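Local coordinates for protein putative adenylate cyclase (Vibrio parahaemolyticus, PDB 2ACA) that probably converts ATP to cyclic AMP, as the class IV adenylate cyclases of the CYTH superfamily do, at residues D45-T50 / Q109-I114; R53-Q58 / M103-I108. One frame throughout, in Å; residues are numbered along the deposited sequence.

Interaction 1 of 2, residues D45-T50 / Q109-I114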
# COMPACT_ATOMS: atom_id res chain seq x y z
N ASP A 45 13.26 4.67 7.15
CA ASP A 45 12.30 5.52 6.48
C ASP A 45 12.86 6.01 5.16
O ASP A 45 14.04 6.37 5.05
CB ASP A 45 11.91 6.72 7.36
CG ASP A 45 11.13 6.31 8.60
OD1 ASP A 45 11.76 5.92 9.61
OD2 ASP A 45 9.88 6.36 8.57
N TRP A 46 12.01 5.99 4.14
CA TRP A 46 12.37 6.44 2.81
C TRP A 46 11.39 7.54 2.45
O TRP A 46 10.20 7.27 2.31
CB TRP A 46 12.22 5.29 1.81
CG TRP A 46 13.24 4.23 1.92
CD1 TRP A 46 14.43 4.16 1.25
CD2 TRP A 46 13.17 3.04 2.72
NE1 TRP A 46 15.09 3.00 1.57
CE2 TRP A 46 14.34 2.29 2.47
CE3 TRP A 46 12.22 2.53 3.62
CZ2 TRP A 46 14.60 1.06 3.09
CZ3 TRP A 46 12.47 1.31 4.23
CH2 TRP A 46 13.65 0.58 3.96
N PHE A 47 11.88 8.77 2.33
CA PHE A 47 11.01 9.89 1.97
C PHE A 47 11.03 10.08 0.45
O PHE A 47 12.09 10.04 -0.17
CB PHE A 47 11.48 11.18 2.65
CG PHE A 47 11.41 11.13 4.15
CD1 PHE A 47 12.22 10.25 4.86
CD2 PHE A 47 10.52 11.95 4.84
CE1 PHE A 47 12.14 10.19 6.26
CE2 PHE A 47 10.43 11.90 6.23
CZ PHE A 47 11.24 11.01 6.94
N TYR A 48 9.85 10.31 -0.13
CA TYR A 48 9.74 10.50 -1.57
C TYR A 48 9.14 11.83 -2.00
O TYR A 48 8.41 12.48 -1.24
CB TYR A 48 8.87 9.41 -2.19
CG TYR A 48 9.45 8.03 -2.14
CD1 TYR A 48 9.42 7.29 -0.97
CD2 TYR A 48 10.03 7.46 -3.27
CE1 TYR A 48 9.95 6.02 -0.92
CE2 TYR A 48 10.57 6.18 -3.23
CZ TYR A 48 10.52 5.47 -2.05
OH TYR A 48 11.05 4.21 -1.99
N ASP A 49 9.45 12.20 -3.23
CA ASP A 49 8.93 13.42 -3.83
C ASP A 49 9.28 13.43 -5.32
O ASP A 49 10.11 12.65 -5.78
CB ASP A 49 9.49 14.67 -3.15
CG ASP A 49 8.55 15.87 -3.26
OD1 ASP A 49 7.70 15.86 -4.18
OD2 ASP A 49 8.64 16.80 -2.43
N THR A 50 8.64 14.31 -6.08
CA THR A 50 8.90 14.41 -7.51
C THR A 50 10.18 15.21 -7.73
O THR A 50 10.78 15.72 -6.78
CB THR A 50 7.74 15.13 -8.22
OG1 THR A 50 7.67 16.48 -7.77
CG2 THR A 50 6.42 14.44 -7.92
N GLN A 109 15.37 11.25 0.55
CA GLN A 109 15.97 11.04 1.86
C GLN A 109 15.63 9.67 2.43
O GLN A 109 14.51 9.16 2.26
CB GLN A 109 15.51 12.14 2.81
CG GLN A 109 15.88 11.93 4.26
CD GLN A 109 15.42 13.08 5.14
OE1 GLN A 109 16.04 14.14 5.19
NE2 GLN A 109 14.30 12.87 5.84
N CYS A 110 16.61 9.07 3.10
CA CYS A 110 16.44 7.77 3.74
C CYS A 110 17.03 7.89 5.13
O CYS A 110 17.91 8.71 5.37
CB CYS A 110 17.13 6.67 2.94
SG CYS A 110 18.79 7.04 2.38
N SER A 111 16.54 7.07 6.06
CA SER A 111 17.04 7.13 7.43
C SER A 111 16.80 5.86 8.21
O SER A 111 15.92 5.06 7.87
CB SER A 111 16.37 8.29 8.16
OG SER A 111 14.97 8.10 8.21
N LYS A 112 17.61 5.68 9.25
CA LYS A 112 17.52 4.53 10.15
C LYS A 112 17.53 5.04 11.59
O LYS A 112 18.12 6.08 11.88
CB LYS A 112 18.70 3.58 9.94
CG LYS A 112 18.75 2.89 8.60
CD LYS A 112 19.72 1.71 8.64
CE LYS A 112 19.85 1.03 7.28
NZ LYS A 112 20.52 1.91 6.26
N LYS A 113 16.90 4.30 12.48
CA LYS A 113 16.86 4.69 13.89
C LYS A 113 16.35 3.48 14.64
O LYS A 113 15.72 2.60 14.05
CB LYS A 113 15.89 5.87 14.09
CG LYS A 113 14.43 5.44 14.17
CD LYS A 113 13.46 6.43 13.53
CE LYS A 113 13.23 7.67 14.37
NZ LYS A 113 14.37 8.60 14.25
N ILE A 114 16.65 3.42 15.94
CA ILE A 114 16.20 2.32 16.77
C ILE A 114 14.96 2.86 17.47
O ILE A 114 15.00 3.95 18.04
CB ILE A 114 17.28 1.91 17.80
CG1 ILE A 114 18.57 1.54 17.06
CG2 ILE A 114 16.81 0.73 18.63
CD1 ILE A 114 18.43 0.37 16.07
O HOH W 1 14.26 5.86 10.34

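Interaction 2 of 2, residues R53-Q58 / M103-I108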
# COMPACT_ATOMS: atom_id res chain seq x y z
N ARG A 53 10.14 18.64 -6.41
CA ARG A 53 9.82 18.63 -4.98
C ARG A 53 8.45 19.22 -4.68
O ARG A 53 8.28 20.00 -3.74
CB ARG A 53 10.91 19.41 -4.22
CG ARG A 53 12.31 18.84 -4.39
CD ARG A 53 12.42 17.47 -3.73
NE ARG A 53 13.78 16.93 -3.76
CZ ARG A 53 14.33 16.34 -4.82
NH1 ARG A 53 13.64 16.21 -5.95
NH2 ARG A 53 15.57 15.87 -4.75
N THR A 54 7.47 18.81 -5.48
CA THR A 54 6.09 19.27 -5.38
C THR A 54 5.43 19.04 -4.01
O THR A 54 4.77 19.93 -3.47
CB THR A 54 5.25 18.60 -6.48
OG1 THR A 54 5.79 18.99 -7.75
CG2 THR A 54 3.78 19.02 -6.39
N LEU A 55 5.59 17.84 -3.47
CA LEU A 55 5.01 17.54 -2.17
C LEU A 55 5.62 18.42 -1.07
O LEU A 55 4.91 18.91 -0.19
CB LEU A 55 5.23 16.06 -1.84
CG LEU A 55 4.46 15.12 -2.77
CD1 LEU A 55 4.82 13.68 -2.46
CD2 LEU A 55 2.96 15.36 -2.61
N THR A 56 6.93 18.63 -1.13
CA THR A 56 7.61 19.45 -0.13
C THR A 56 7.15 20.91 -0.19
O THR A 56 7.00 21.56 0.84
CB THR A 56 9.14 19.38 -0.29
OG1 THR A 56 9.55 18.01 -0.23
CG2 THR A 56 9.84 20.13 0.84
N GLN A 57 6.90 21.42 -1.39
CA GLN A 57 6.46 22.81 -1.55
C GLN A 57 5.04 23.00 -1.02
O GLN A 57 4.67 24.10 -0.63
CB GLN A 57 6.49 23.20 -3.03
CG GLN A 57 7.84 23.04 -3.68
CD GLN A 57 7.77 23.21 -5.18
OE1 GLN A 57 8.77 23.07 -5.89
NE2 GLN A 57 6.57 23.51 -5.68
N GLN A 58 4.27 21.93 -1.01
CA GLN A 58 2.90 21.97 -0.53
C GLN A 58 2.74 21.58 0.94
O GLN A 58 1.62 21.47 1.44
CB GLN A 58 2.02 21.08 -1.42
CG GLN A 58 1.92 21.60 -2.84
CD GLN A 58 1.32 23.00 -2.89
OE1 GLN A 58 1.56 23.77 -3.82
NE2 GLN A 58 0.51 23.33 -1.87
N MSE A 103 5.76 5.86 -10.60
CA MSE A 103 4.80 6.96 -10.52
C MSE A 103 5.49 8.32 -10.62
O MSE A 103 4.86 9.36 -10.47
CB MSE A 103 3.99 6.87 -9.22
CG MSE A 103 2.87 5.82 -9.28
SE MSE A 103 2.31 5.08 -7.56
CE MSE A 103 1.17 6.53 -6.95
N GLY A 104 6.79 8.30 -10.88
CA GLY A 104 7.54 9.54 -11.02
C GLY A 104 8.18 10.08 -9.75
O GLY A 104 8.72 11.18 -9.76
N TYR A 105 8.12 9.32 -8.66
CA TYR A 105 8.71 9.77 -7.40
C TYR A 105 10.13 9.25 -7.20
O TYR A 105 10.50 8.21 -7.74
CB TYR A 105 7.83 9.30 -6.24
CG TYR A 105 6.49 10.00 -6.17
CD1 TYR A 105 6.38 11.27 -5.62
CD2 TYR A 105 5.34 9.39 -6.69
CE1 TYR A 105 5.14 11.93 -5.58
CE2 TYR A 105 4.11 10.04 -6.66
CZ TYR A 105 4.01 11.32 -6.10
OH TYR A 105 2.80 11.97 -6.04
N GLU A 106 10.92 9.98 -6.42
CA GLU A 106 12.30 9.58 -6.13
C GLU A 106 12.63 9.79 -4.64
O GLU A 106 12.10 10.70 -4.00
CB GLU A 106 13.28 10.39 -6.98
CG GLU A 106 13.13 11.90 -6.87
CD GLU A 106 14.11 12.65 -7.75
OE1 GLU A 106 14.32 12.25 -8.91
OE2 GLU A 106 14.68 13.66 -7.28
N VAL A 107 13.49 8.93 -4.10
CA VAL A 107 13.89 9.04 -2.71
C VAL A 107 14.65 10.34 -2.51
O VAL A 107 15.70 10.54 -3.10
CB VAL A 107 14.81 7.87 -2.28
CG1 VAL A 107 15.16 8.01 -0.80
CG2 VAL A 107 14.13 6.53 -2.52
N ILE A 108 14.12 11.23 -1.69
CA ILE A 108 14.82 12.48 -1.45
C ILE A 108 15.52 12.39 -0.11
O ILE A 108 16.20 13.32 0.32
CB ILE A 108 13.84 13.66 -1.44
CG1 ILE A 108 12.85 13.52 -0.29
CG2 ILE A 108 13.11 13.72 -2.78
CD1 ILE A 108 11.84 14.63 -0.20

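Interaction 1 of 2, residues D45-T50 / Q109-I114
F47 and Q109 face each other as a hydrogen-bonded antiparallel pair between neighbouring strands of the CYTH sheet, and their side chains run side by side on its close-packed face, where F47 and D45 are buried. The amide of Q109 sets NE2 above the centre of the F47 ring, 3.4 Å from its plane; with the planes 79° apart, it stands steeply over the ring and meets it through NE2 instead of lying flat on it. The Q109 chain leaves with CG anti to the backbone N (chi1 171°) and stays extended, which brings the amide over the phenyl. Q109 O lies in the ring plane at its edge while accepting F47 N at 2.7 Å. S111 OG also approaches the edge, 4.0 Å from F47 CE1.

At the next hydrogen-bonded pair, two residues along, D45 N donates to S111 O and S111 N to D45 O, both at 2.8 Å. A water joins the side chains, donating to D45 OD1 at 2.6 Å and accepting from S111 OG at 3.2 Å. Y175 lies against D45 and makes a cation-pi contact with K113.

The other face is looser. There the non-hydrogen-bonded pair W46 and C110 meets only obliquely, W46 CD1 4.1 Å from C110 CB; C110 is exposed, while W46 leans on L93 and Q97 of helix 93-102.

E43, D45, R65 and K113 gather on the F47 side, consistent with the charged interior of a CYTH tunnel; the D45 carboxylate is gripped on both oxygens, OD2 by a salt bridge to R65 and OD1 by the water, which probably limits its rotation.

Interaction 2 of 2, residues R53-Q58 / M103-I108
I108 CG2 lies 3.4 Å above one face of the R53 guanidinium, offset toward its rim, while the guanidinium bonds to E106. The contact sets the short helix 54-57 of the CYTH fold against the start of strand 106-120, just after a Schellman motif in which G104, at positive phi, ends helix 93-102.

R53, at the N-cap position of its helix, bends at chi2 (-67°) and slides past I108 in the opposite direction. NH1 donates to E106 OE2 at 3.1 Å, a salt bridge with an N-H...O angle of 136°; it arrives from above the carboxylate plane, and the two planes stand 69° apart, so this is a single tilted bond rather than a two-pronged pairing. NH1 also makes a weak hydrogen bond to T50 O.

Deeper in, L55 CD1 comes 3.6 Å from Y105 CE1, the side chains crossing at about a right angle, both buried and both resting on L62. Y105 also packs on M103 of the second subunit, which brings this edge to the dimer contact.

At the outer end, T56 OG1, whose polar partner is D49, stands 4.1 Å from I108 CD1.

Interactions 1 and 2 share strand 106-120: 109-114 pairs with strand 35-49, while 103-108 forms its approach, turning a corner at I108. Their centres are about 12 Å apart. The seam is probably hydrogen-bonded through the backbone, I108 N lying 2.8 Å from F47 O, and through D49 at the end of strand 35-49, whose OD2 is 2.7 Å from T56 OG1 of the helix that follows. D49 OD1 also accepts L55 N, tying that helix back to the strand it leaves. K176 touches F47 and Q109 of the first contact and T56 and I108 of the second. The charged residues that may line the tunnel gather at interaction 1; interaction 2 lies farther from the chain's centre and reaches the second subunit.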